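Local coordinates for transcription antitermination protein NusB (Aquifex aeolicus, PDB 3R2C) that binds RNA, probably the boxA antiterminator sequence of ribosomal RNA operons, and is probably required for antitermination during their transcription, at residues Y3-R17 with F29-A43. Residues are numbered along the deposited sequence; the frame is centred on the assembly and turned at random.
With ACT (acetate ion), chain K; nucleotides of chain E.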
ATOM      1  N   TYR A   3       9.138  17.796   4.940  1.00 26.74           N
ATOM      2  CA  TYR A   3       7.935  17.624   4.119  1.00 29.95           C
ATOM      3  C   TYR A   3       7.979  16.314   3.309  1.00 18.63           C
ATOM      4  O   TYR A   3       6.942  15.789   2.923  1.00 15.78           O
ATOM      5  CB  TYR A   3       7.746  18.796   3.157  1.00 28.58           C
ATOM      6  CG  TYR A   3       8.717  18.778   2.008  1.00 27.40           C
ATOM      7  CD1 TYR A   3       9.951  19.404   2.112  1.00 31.37           C
ATOM      8  CD2 TYR A   3       8.412  18.129   0.817  1.00 22.03           C
ATOM      9  CE1 TYR A   3      10.853  19.383   1.075  1.00 30.76           C
ATOM     10  CE2 TYR A   3       9.317  18.108  -0.227  1.00 25.91           C
ATOM     11  CZ  TYR A   3      10.534  18.743  -0.091  1.00 35.06           C
ATOM     12  OH  TYR A   3      11.439  18.731  -1.130  1.00 53.03           O
ATOM     13  N   ARG A   4       9.171  15.786   3.066  1.00 13.02           N
ATOM     14  CA  ARG A   4       9.279  14.508   2.348  1.00 19.97           C
ATOM     15  C   ARG A   4       8.712  13.308   3.120  1.00 16.67           C
ATOM     16  O   ARG A   4       8.385  12.290   2.515  1.00 15.72           O
ATOM     17  CB  ARG A   4      10.726  14.232   1.952  1.00 21.40           C
ATOM     18  CG  ARG A   4      11.226  15.167   0.861  1.00 21.85           C
ATOM     19  CD  ARG A   4      12.679  14.925   0.578  1.00 26.43           C
ATOM     20  NE  ARG A   4      13.151  15.712  -0.556  1.00 35.18           N
ATOM     21  CZ  ARG A   4      14.382  15.636  -1.053  1.00 42.40           C
ATOM     22  NH1 ARG A   4      15.265  14.805  -0.513  1.00 42.08           N
ATOM     23  NH2 ARG A   4      14.729  16.383  -2.091  1.00 45.77           N
ATOM     24  N   LYS A   5       8.603  13.407   4.445  1.00 18.94           N
ATOM     25  CA  LYS A   5       7.958  12.345   5.214  1.00 18.97           C
ATOM     26  C   LYS A   5       6.496  12.209   4.786  1.00 16.55           C
ATOM     27  O   LYS A   5       6.012  11.106   4.518  1.00 12.48           O
ATOM     28  CB  LYS A   5       8.032  12.616   6.717  1.00 16.56           C
ATOM     29  CG  LYS A   5       7.498  11.489   7.585  1.00 13.62           C
ATOM     30  CD  LYS A   5       7.750  11.795   9.086  1.00 17.66           C
ATOM     31  CE  LYS A   5       7.171  10.712  10.008  1.00 15.50           C
ATOM     32  NZ  LYS A   5       7.907   9.415   9.858  1.00 21.54           N
ATOM     33  N   GLY A   6       5.789  13.332   4.727  1.00 18.04           N
ATOM     34  CA  GLY A   6       4.412  13.327   4.264  1.00 18.87           C
ATOM     35  C   GLY A   6       4.301  12.859   2.818  1.00 18.24           C
ATOM     36  O   GLY A   6       3.360  12.153   2.458  1.00 18.46           O
ATOM     37  N   ALA A   7       5.259  13.242   1.985  1.00 15.67           N
ATOM     38  CA  ALA A   7       5.217  12.860   0.565  1.00 14.62           C
ATOM     39  C   ALA A   7       5.382  11.346   0.402  1.00 15.78           C
ATOM     40  O   ALA A   7       4.760  10.736  -0.469  1.00 13.62           O
ATOM     41  CB  ALA A   7       6.300  13.590  -0.208  1.00 13.93           C
ATOM     42  N   ARG A   8       6.221  10.749   1.242  1.00 14.56           N
ATOM     43  CA  ARG A   8       6.394   9.294   1.250  1.00 17.99           C
ATOM     44  C   ARG A   8       5.116   8.579   1.695  1.00 16.00           C
ATOM     45  O   ARG A   8       4.773   7.524   1.155  1.00 16.91           O
ATOM     46  CB  ARG A   8       7.572   8.909   2.148  1.00 12.27           C
ATOM     47  CG  ARG A   8       8.898   9.313   1.527  1.00 12.63           C
ATOM     48  CD  ARG A   8      10.071   9.227   2.515  1.00 15.08           C
ATOM     49  NE  ARG A   8      11.272   9.820   1.922  1.00 15.52           N
ATOM     50  CZ  ARG A   8      12.034  10.739   2.508  1.00 16.71           C
ATOM     51  NH1 ARG A   8      11.765  11.157   3.750  1.00 14.98           N
ATOM     52  NH2 ARG A   8      13.084  11.227   1.862  1.00 12.43           N
ATOM     53  N   ASP A   9       4.405   9.144   2.665  1.00 11.76           N
ATOM     54  CA  ASP A   9       3.113   8.575   3.040  1.00 17.25           C
ATOM     55  C   ASP A   9       2.117   8.621   1.861  1.00 15.14           C
ATOM     56  O   ASP A   9       1.433   7.634   1.564  1.00 11.01           O
ATOM     57  CB  ASP A   9       2.525   9.296   4.255  1.00 18.40           C
ATOM     58  CG  ASP A   9       1.105   8.820   4.582  1.00 32.84           C
ATOM     59  OD1 ASP A   9       0.964   7.731   5.179  1.00 27.81           O
ATOM     60  OD2 ASP A   9       0.128   9.518   4.228  1.00 32.04           O
ATOM     61  N   THR A  10       2.047   9.757   1.176  1.00 14.67           N
ATOM     62  CA  THR A  10       1.177   9.865   0.001  1.00 15.29           C
ATOM     63  C   THR A  10       1.531   8.817  -1.045  1.00 14.49           C
ATOM     64  O   THR A  10       0.654   8.117  -1.559  1.00 16.48           O
ATOM     65  CB  THR A  10       1.285  11.265  -0.627  1.00 15.86           C
ATOM     66  OG1 THR A  10       0.827  12.234   0.324  1.00 15.76           O
ATOM     67  CG2 THR A  10       0.459  11.360  -1.902  1.00 17.94           C
ATOM     68  N   ALA A  11       2.818   8.716  -1.364  1.00 11.04           N
ATOM     69  CA  ALA A  11       3.280   7.808  -2.400  1.00 12.71           C
ATOM     70  C   ALA A  11       3.002   6.356  -1.999  1.00 16.12           C
ATOM     71  O   ALA A  11       2.558   5.549  -2.828  1.00 13.72           O
ATOM     72  CB  ALA A  11       4.776   8.009  -2.655  1.00 13.21           C
ATOM     73  N   PHE A  12       3.254   6.023  -0.730  1.00 13.60           N
ATOM     74  CA  PHE A  12       2.946   4.675  -0.244  1.00  9.45           C
ATOM     75  C   PHE A  12       1.455   4.338  -0.417  1.00 11.71           C
ATOM     76  O   PHE A  12       1.101   3.245  -0.889  1.00 13.98           O
ATOM     77  CB  PHE A  12       3.319   4.503   1.230  1.00  7.96           C
ATOM     78  CG  PHE A  12       2.691   3.288   1.846  1.00 13.78           C
ATOM     79  CD1 PHE A  12       3.271   2.044   1.680  1.00 10.77           C
ATOM     80  CD2 PHE A  12       1.503   3.391   2.571  1.00 15.81           C
ATOM     81  CE1 PHE A  12       2.676   0.903   2.226  1.00 17.10           C
ATOM     82  CE2 PHE A  12       0.908   2.270   3.117  1.00 16.36           C
ATOM     83  CZ  PHE A  12       1.496   1.015   2.937  1.00 17.59           C
ATOM     84  N   LEU A  13       0.587   5.272  -0.042  1.00 12.31           N
ATOM     85  CA  LEU A  13      -0.854   5.052  -0.144  1.00 12.67           C
ATOM     86  C   LEU A  13      -1.252   4.797  -1.588  1.00 18.34           C
ATOM     87  O   LEU A  13      -2.124   3.958  -1.863  1.00 15.16           O
ATOM     88  CB  LEU A  13      -1.640   6.250   0.418  1.00 14.94           C
ATOM     89  CG  LEU A  13      -1.452   6.450   1.932  1.00 27.15           C
ATOM     90  CD1 LEU A  13      -2.261   7.634   2.457  1.00 30.83           C
ATOM     91  CD2 LEU A  13      -1.820   5.180   2.704  1.00 28.79           C
ATOM     92  N   VAL A  14      -0.615   5.509  -2.512  1.00 12.66           N
ATOM     93  CA  VAL A  14      -0.933   5.324  -3.921  1.00 11.96           C
ATOM     94  C   VAL A  14      -0.489   3.941  -4.408  1.00 14.59           C
ATOM     95  O   VAL A  14      -1.268   3.250  -5.045  1.00 13.81           O
ATOM     96  CB  VAL A  14      -0.391   6.468  -4.810  1.00 18.43           C
ATOM     97  CG1 VAL A  14      -0.634   6.165  -6.300  1.00 13.15           C
ATOM     98  CG2 VAL A  14      -1.083   7.807  -4.431  1.00 14.70           C
ATOM     99  N   LEU A  15       0.737   3.534  -4.085  1.00 11.09           N
ATOM    100  CA  LEU A  15       1.239   2.227  -4.483  1.00 13.46           C
ATOM    101  C   LEU A  15       0.396   1.113  -3.862  1.00 14.33           C
ATOM    102  O   LEU A  15       0.104   0.125  -4.512  1.00 15.95           O
ATOM    103  CB  LEU A  15       2.714   2.065  -4.067  1.00 16.00           C
ATOM    104  CG  LEU A  15       3.689   3.020  -4.772  1.00 17.75           C
ATOM    105  CD1 LEU A  15       5.142   2.818  -4.294  1.00 14.17           C
ATOM    106  CD2 LEU A  15       3.605   2.857  -6.298  1.00 13.01           C
ATOM    107  N   TYR A  16       0.010   1.289  -2.603  1.00 15.49           N
ATOM    108  CA  TYR A  16      -0.823   0.325  -1.893  1.00 14.65           C
ATOM    109  C   TYR A  16      -2.164   0.163  -2.622  1.00 15.54           C
ATOM    110  O   TYR A  16      -2.591  -0.959  -2.928  1.00 14.63           O
ATOM    111  CB  TYR A  16      -0.987   0.781  -0.435  1.00 11.46           C
ATOM    112  CG  TYR A  16      -2.020   0.044   0.411  1.00 13.19           C
ATOM    113  CD1 TYR A  16      -1.712  -1.160   1.040  1.00 21.91           C
ATOM    114  CD2 TYR A  16      -3.283   0.578   0.610  1.00 17.88           C
ATOM    115  CE1 TYR A  16      -2.651  -1.819   1.833  1.00 20.90           C
ATOM    116  CE2 TYR A  16      -4.217  -0.062   1.400  1.00 18.89           C
ATOM    117  CZ  TYR A  16      -3.899  -1.261   2.005  1.00 23.86           C
ATOM    118  OH  TYR A  16      -4.850  -1.900   2.770  1.00 32.05           O
ATOM    119  N   ARG A  17      -2.811   1.277  -2.955  1.00 12.91           N
ATOM    120  CA  ARG A  17      -4.073   1.217  -3.698  1.00 14.54           C
ATOM    121  C   ARG A  17      -3.928   0.630  -5.090  1.00 15.75           C
ATOM    122  O   ARG A  17      -4.807  -0.088  -5.575  1.00 17.92           O
ATOM    123  CB  ARG A  17      -4.675   2.611  -3.834  1.00 15.30           C
ATOM    124  CG  ARG A  17      -5.588   2.942  -2.705  1.00 19.47           C
ATOM    125  CD  ARG A  17      -5.978   4.399  -2.714  1.00 20.73           C
ATOM    126  NE  ARG A  17      -6.237   4.843  -1.355  1.00 27.45           N
ATOM    127  CZ  ARG A  17      -6.937   5.924  -1.041  1.00 25.47           C
ATOM    128  NH1 ARG A  17      -7.468   6.671  -1.994  1.00 30.52           N
ATOM    129  NH2 ARG A  17      -7.118   6.227   0.232  1.00 27.53           N
ATOM    130  N   PHE A  29      -3.518   8.650  -7.679  1.00 13.23           N
ATOM    131  CA  PHE A  29      -2.773   9.753  -7.081  1.00 17.92           C
ATOM    132  C   PHE A  29      -3.693  10.949  -6.825  1.00 20.96           C
ATOM    133  O   PHE A  29      -3.646  11.579  -5.773  1.00 16.77           O
ATOM    134  CB  PHE A  29      -1.624  10.166  -8.005  1.00 19.92           C
ATOM    135  CG  PHE A  29      -0.735  11.241  -7.434  1.00 20.29           C
ATOM    136  CD1 PHE A  29       0.231  10.935  -6.490  1.00 22.94           C
ATOM    137  CD2 PHE A  29      -0.852  12.558  -7.859  1.00 22.84           C
ATOM    138  CE1 PHE A  29       1.063  11.930  -5.955  1.00 24.37           C
ATOM    139  CE2 PHE A  29      -0.022  13.554  -7.334  1.00 25.43           C
ATOM    140  CZ  PHE A  29       0.934  13.231  -6.376  1.00 21.39           C
ATOM    141  N   LYS A  30      -4.540  11.256  -7.799  1.00 17.19           N
ATOM    142  CA  LYS A  30      -5.518  12.320  -7.650  1.00 22.51           C
ATOM    143  C   LYS A  30      -6.448  12.021  -6.466  1.00 20.76           C
ATOM    144  O   LYS A  30      -6.739  12.914  -5.675  1.00 19.92           O
ATOM    145  CB  LYS A  30      -6.285  12.509  -8.971  1.00 30.45           C
ATOM    146  CG  LYS A  30      -7.455  13.490  -8.938  1.00 43.83           C
ATOM    147  CD  LYS A  30      -8.374  13.322 -10.164  1.00 66.47           C
ATOM    148  CE  LYS A  30      -7.826  14.003 -11.426  1.00 85.07           C
ATOM    149  NZ  LYS A  30      -8.663  13.722 -12.638  1.00 86.35           N
ATOM    150  N   GLU A  31      -6.889  10.768  -6.312  1.00 16.71           N
ATOM    151  CA  GLU A  31      -7.749  10.406  -5.182  1.00 21.91           C
ATOM    152  C   GLU A  31      -7.069  10.668  -3.833  1.00 27.14           C
ATOM    153  O   GLU A  31      -7.672  11.233  -2.913  1.00 20.59           O
ATOM    154  CB  GLU A  31      -8.146   8.928  -5.235  1.00 21.50           C
ATOM    155  CG  GLU A  31      -9.231   8.584  -6.216  1.00 24.09           C
ATOM    156  CD  GLU A  31      -9.588   7.096  -6.181  1.00 30.29           C
ATOM    157  OE1 GLU A  31      -9.136   6.381  -5.256  1.00 29.88           O
ATOM    158  OE2 GLU A  31     -10.320   6.647  -7.079  1.00 28.43           O
ATOM    159  N   VAL A  32      -5.819  10.239  -3.701  1.00 17.91           N
ATOM    160  CA  VAL A  32      -5.124  10.386  -2.422  1.00 19.57           C
ATOM    161  C   VAL A  32      -4.861  11.857  -2.089  1.00 25.31           C
ATOM    162  O   VAL A  32      -5.012  12.276  -0.942  1.00 24.47           O
ATOM    163  CB  VAL A  32      -3.812   9.573  -2.390  1.00 20.76           C
ATOM    164  CG1 VAL A  32      -3.028   9.881  -1.110  1.00 20.69           C
ATOM    165  CG2 VAL A  32      -4.120   8.076  -2.485  1.00 19.77           C
ATOM    166  N   VAL A  33      -4.473  12.635  -3.093  1.00 21.22           N
ATOM    167  CA  VAL A  33      -4.203  14.058  -2.904  1.00 22.13           C
ATOM    168  C   VAL A  33      -5.463  14.767  -2.389  1.00 29.61           C
ATOM    169  O   VAL A  33      -5.406  15.587  -1.462  1.00 27.16           O
ATOM    170  CB  VAL A  33      -3.708  14.708  -4.228  1.00 35.51           C
ATOM    171  CG1 VAL A  33      -3.872  16.228  -4.200  1.00 43.43           C
ATOM    172  CG2 VAL A  33      -2.247  14.318  -4.507  1.00 31.86           C
ATOM    173  N   GLU A  34      -6.611  14.441  -2.963  1.00 23.89           N
ATOM    174  CA  GLU A  34      -7.862  15.053  -2.515  1.00 25.17           C
ATOM    175  C   GLU A  34      -8.244  14.616  -1.102  1.00 27.50           C
ATOM    176  O   GLU A  34      -8.706  15.426  -0.314  1.00 33.35           O
ATOM    177  CB  GLU A  34      -8.992  14.739  -3.496  1.00 37.07           C
ATOM    178  CG  GLU A  34      -8.722  15.281  -4.895  1.00 56.85           C
ATOM    179  CD  GLU A  34      -9.915  15.146  -5.824  1.00 74.22           C
ATOM    180  OE1 GLU A  34     -10.964  14.627  -5.379  1.00 69.13           O
ATOM    181  OE2 GLU A  34      -9.799  15.561  -7.001  1.00 77.39           O
ATOM    182  N   GLU A  35      -8.047  13.343  -0.774  1.00 21.98           N
ATOM    183  CA  GLU A  35      -8.398  12.845   0.556  1.00 26.26           C
ATOM    184  C   GLU A  35      -7.518  13.423   1.653  1.00 30.17           C
ATOM    185  O   GLU A  35      -7.995  13.683   2.755  1.00 27.22           O
ATOM    186  CB  GLU A  35      -8.306  11.322   0.604  1.00 27.34           C
ATOM    187  CG  GLU A  35      -9.422  10.632  -0.158  1.00 35.89           C
ATOM    188  CD  GLU A  35      -9.061   9.214  -0.532  1.00 40.63           C
ATOM    189  OE1 GLU A  35      -8.027   8.728  -0.030  1.00 40.53           O
ATOM    190  OE2 GLU A  35      -9.794   8.592  -1.330  1.00 40.66           O
ATOM    191  N   LYS A  36      -6.231  13.606   1.356  1.00 21.85           N
ATOM    192  CA  LYS A  36      -5.295  14.168   2.320  1.00 24.32           C
ATOM    193  C   LYS A  36      -5.234  15.687   2.223  1.00 27.13           C
ATOM    194  O   LYS A  36      -4.499  16.329   2.968  1.00 32.10           O
ATOM    195  CB  LYS A  36      -3.886  13.610   2.091  1.00 22.71           C
ATOM    196  CG  LYS A  36      -3.734  12.135   2.393  1.00 27.10           C
ATOM    197  CD  LYS A  36      -2.288  11.694   2.194  1.00 26.66           C
ATOM    198  CE  LYS A  36      -1.419  12.117   3.368  1.00 35.67           C
ATOM    199  NZ  LYS A  36       0.023  11.981   3.056  1.00 23.52           N
ATOM    200  N   ASN A  37      -5.987  16.255   1.290  1.00 29.10           N
ATOM    201  CA  ASN A  37      -5.969  17.692   1.064  1.00 38.89           C
ATOM    202  C   ASN A  37      -4.536  18.216   0.938  1.00 38.96           C
ATOM    203  O   ASN A  37      -4.150  19.163   1.627  1.00 36.60           O
ATOM    204  CB  ASN A  37      -6.714  18.417   2.195  1.00 46.13           C
ATOM    205  CG  ASN A  37      -7.133  19.831   1.813  1.00 55.60           C
ATOM    206  OD1 ASN A  37      -7.250  20.163   0.630  1.00 47.36           O
ATOM    207  ND2 ASN A  37      -7.371  20.668   2.816  1.00 68.99           N
ATOM    208  N   ILE A  38      -3.746  17.588   0.067  1.00 26.01           N
ATOM    209  CA  ILE A  38      -2.413  18.078  -0.236  1.00 28.01           C
ATOM    210  C   ILE A  38      -2.572  19.400  -0.981  1.00 35.67           C
ATOM    211  O   ILE A  38      -3.304  19.486  -1.969  1.00 32.06           O
ATOM    212  CB  ILE A  38      -1.605  17.095  -1.112  1.00 28.34           C
ATOM    213  CG1 ILE A  38      -1.555  15.696  -0.481  1.00 35.48           C
ATOM    214  CG2 ILE A  38      -0.188  17.617  -1.341  1.00 32.52           C
ATOM    215  CD1 ILE A  38      -0.993  15.662   0.921  1.00 39.47           C
ATOM    216  N   LYS A  39      -1.891  20.429  -0.499  1.00 33.48           N
ATOM    217  CA  LYS A  39      -2.042  21.765  -1.054  1.00 41.10           C
ATOM    218  C   LYS A  39      -0.699  22.483  -1.208  1.00 38.48           C
ATOM    219  O   LYS A  39      -0.662  23.628  -1.646  1.00 50.94           O
ATOM    220  CB  LYS A  39      -2.962  22.582  -0.146  1.00 48.08           C
ATOM    221  CG  LYS A  39      -2.847  22.167   1.313  1.00 54.15           C
ATOM    222  CD  LYS A  39      -3.038  23.303   2.299  1.00 73.49           C
ATOM    223  CE  LYS A  39      -2.287  22.978   3.588  1.00 83.51           C
ATOM    224  NZ  LYS A  39      -2.541  23.923   4.709  1.00 83.58           N
ATOM    225  N   ASN A  40       0.403  21.828  -0.853  1.00 22.10           N
ATOM    226  CA  ASN A  40       1.721  22.456  -0.995  1.00 21.40           C
ATOM    227  C   ASN A  40       2.498  21.858  -2.157  1.00 23.93           C
ATOM    228  O   ASN A  40       2.582  20.638  -2.301  1.00 19.93           O
ATOM    229  CB  ASN A  40       2.531  22.326   0.292  1.00 19.60           C
ATOM    230  CG  ASN A  40       1.874  23.041   1.463  1.00 31.86           C
ATOM    231  OD1 ASN A  40       1.275  22.408   2.335  1.00 30.01           O
ATOM    232  ND2 ASN A  40       1.960  24.371   1.472  1.00 23.30           N
ATOM    233  N   LYS A  41       3.081  22.722  -2.977  1.00 20.28           N
ATOM    234  CA  LYS A  41       3.803  22.270  -4.161  1.00 22.67           C
ATOM    235  C   LYS A  41       4.971  21.358  -3.792  1.00 21.78           C
ATOM    236  O   LYS A  41       5.244  20.403  -4.505  1.00 22.82           O
ATOM    237  CB  LYS A  41       4.282  23.473  -4.984  1.00 29.09           C
ATOM    238  CG  LYS A  41       5.296  23.155  -6.081  1.00 35.86           C
ATOM    239  CD  LYS A  41       5.791  24.445  -6.742  1.00 52.93           C
ATOM    240  CE  LYS A  41       7.164  24.284  -7.385  1.00 70.00           C
ATOM    241  NZ  LYS A  41       7.110  24.192  -8.874  1.00 76.66           N
ATOM    242  N   ASP A  42       5.645  21.621  -2.674  1.00 19.58           N
ATOM    243  CA  ASP A  42       6.806  20.804  -2.320  1.00 23.45           C
ATOM    244  C   ASP A  42       6.432  19.316  -2.162  1.00 24.44           C
ATOM    245  O   ASP A  42       7.055  18.449  -2.785  1.00 15.81           O
ATOM    246  CB  ASP A  42       7.567  21.349  -1.088  1.00 21.11           C
ATOM    247  CG  ASP A  42       6.668  21.598   0.136  1.00 28.24           C
ATOM    248  OD1 ASP A  42       5.537  21.080   0.194  1.00 22.11           O
ATOM    249  OD2 ASP A  42       7.114  22.317   1.070  1.00 29.83           O
ATOM    250  N   ALA A  43       5.387  19.039  -1.388  1.00 18.85           N
ATOM    251  CA  ALA A  43       5.022  17.667  -1.044  1.00 26.89           C
ATOM    252  C   ALA A  43       4.248  17.002  -2.178  1.00 23.41           C
ATOM    253  O   ALA A  43       4.350  15.788  -2.396  1.00 19.09           O
ATOM    254  CB  ALA A  43       4.201  17.644   0.240  1.00 22.65           C
TER
HETATM  255  C   ACT K 153      -5.722  11.690 -14.196  1.00 61.04           C
HETATM  256  O   ACT K 153      -5.978  10.819 -15.065  1.00 54.36           O
HETATM  257  OXT ACT K 153      -6.701  12.121 -13.547  1.00 64.23           O
HETATM  258  CH3 ACT K 153      -4.329  12.196 -13.942  1.00 45.30           C
ATOM    259  O5'   G E   1      14.249  19.216  10.460  1.00 41.05           O
ATOM    260  C5'   G E   1      13.303  18.908  11.478  1.00 38.90           C
ATOM    261  C4'   G E   1      13.456  17.490  11.963  1.00 32.39           C
ATOM    262  O4'   G E   1      13.074  16.573  10.894  1.00 32.93           O
ATOM    263  C3'   G E   1      14.870  17.081  12.355  1.00 30.71           C
ATOM    264  O3'   G E   1      14.765  16.027  13.306  1.00 40.13           O
ATOM    265  C2'   G E   1      15.405  16.537  11.028  1.00 30.14           C
ATOM    266  O2'   G E   1      16.546  15.710  11.127  1.00 29.76           O
ATOM    267  C1'   G E   1      14.178  15.766  10.541  1.00 25.42           C
ATOM    268  N9    G E   1      14.118  15.524   9.101  1.00 27.17           N
ATOM    269  C8    G E   1      14.565  16.225   8.002  1.00 24.56           C
ATOM    270  N7    G E   1      14.247  15.633   6.873  1.00 23.63           N
ATOM    271  C5    G E   1      13.550  14.494   7.255  1.00 21.75           C
ATOM    272  C6    G E   1      12.951  13.436   6.505  1.00 24.15           C
ATOM    273  O6    G E   1      12.922  13.298   5.289  1.00 24.72           O
ATOM    274  N1    G E   1      12.340  12.479   7.313  1.00 21.86           N
ATOM    275  C2    G E   1      12.324  12.531   8.684  1.00 29.14           C
ATOM    276  N2    G E   1      11.711  11.543   9.343  1.00 26.10           N
ATOM    277  N3    G E   1      12.884  13.494   9.386  1.00 28.09           N
ATOM    278  C4    G E   1      13.470  14.424   8.616  1.00 26.72           C
ATOM    279  P     G E   2      15.755  15.910  14.565  1.00 36.85           P
ATOM    280  OP1   G E   2      14.964  16.180  15.755  1.00 31.21           O
ATOM    281  OP2   G E   2      16.947  16.749  14.280  1.00 41.53           O
ATOM    282  O5'   G E   2      16.147  14.372  14.523  1.00 35.19           O
ATOM    283  C5'   G E   2      16.798  13.730  15.606  1.00 35.16           C
ATOM    284  C4'   G E   2      16.557  12.238  15.563  1.00 27.16           C
ATOM    285  O4'   G E   2      15.161  11.958  15.850  1.00 24.15           O
ATOM    286  C3'   G E   2      16.785  11.565  14.209  1.00 23.67           C
ATOM    287  O3'   G E   2      18.149  11.302  13.941  1.00 35.12           O
ATOM    288  C2'   G E   2      15.935  10.305  14.313  1.00 26.64           C
ATOM    289  O2'   G E   2      16.615   9.291  15.037  1.00 32.73           O
ATOM    290  C1'   G E   2      14.747  10.799  15.148  1.00 26.74           C
ATOM    291  N9    G E   2      13.577  11.138  14.310  1.00 20.17           N
ATOM    292  C8    G E   2      13.264  12.347  13.748  1.00 19.14           C
ATOM    293  N7    G E   2      12.169  12.303  13.040  1.00 21.24           N
ATOM    294  C5    G E   2      11.737  10.989  13.132  1.00 17.77           C
ATOM    295  C6    G E   2      10.599  10.353  12.567  1.00 17.72           C
ATOM    296  O6    G E   2       9.717  10.858  11.851  1.00 16.80           O
ATOM    297  N1    G E   2      10.531   9.009  12.920  1.00 11.84           N
ATOM    298  C2    G E   2      11.457   8.360  13.699  1.00 18.07           C
ATOM    299  N2    G E   2      11.211   7.070  13.929  1.00 14.17           N
ATOM    300  N3    G E   2      12.528   8.944  14.229  1.00 16.79           N
ATOM    301  C4    G E   2      12.601  10.252  13.908  1.00 19.03           C
TER
HETATM  302  O   HOH W   1       2.166  14.570  -0.269  1.00 25.14           O
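Arg17 meets Glu35 end-on in a salt bridge: Arg17 NH1 and NH2 both donate to Glu35 OE1, NH2 at 2.7 Å and nearly in the guanidinium plane, while NH1 also donates to OE2. Val32 CG2 lies over one face of the same guanidinium, 3.7 Å from Arg17 NH1. With an alanine here, Glu35 would probably lose this partner and Val32 its covering guanidinium. Val32 is a knob among Thr10, Leu13, Val14 and Arg17; its CG2 touches Val14 CG2 at 3.6 Å. One turn on, Lys36 fills the next hole. Its chain bends at chi3 (78°), bringing Lys36 NZ into a salt bridge with the anti lone pair of Asp9 OD2 (2.7 Å) and a hydrogen bond to Thr10 OG1 (2.9 Å). At the far end Asp42 stacks on Tyr3, carboxylate and ring planes 5° apart, with Asp42 CB in a CH-pi contact over the Tyr3 ring face. The axes of 3-17 and 29-36 cross at 133°, only loosely antiparallel, in the all-helical NusB fold. Helix 41-56 packs against Thr10 and Phe29, helices 79-94 and 100-114 cover other sides of helix 3-21, where Arg8 NH1 hydrogen-bonds O6 of G1 in the bound RNA, and another protein chain supplies a basic partner to Glu35.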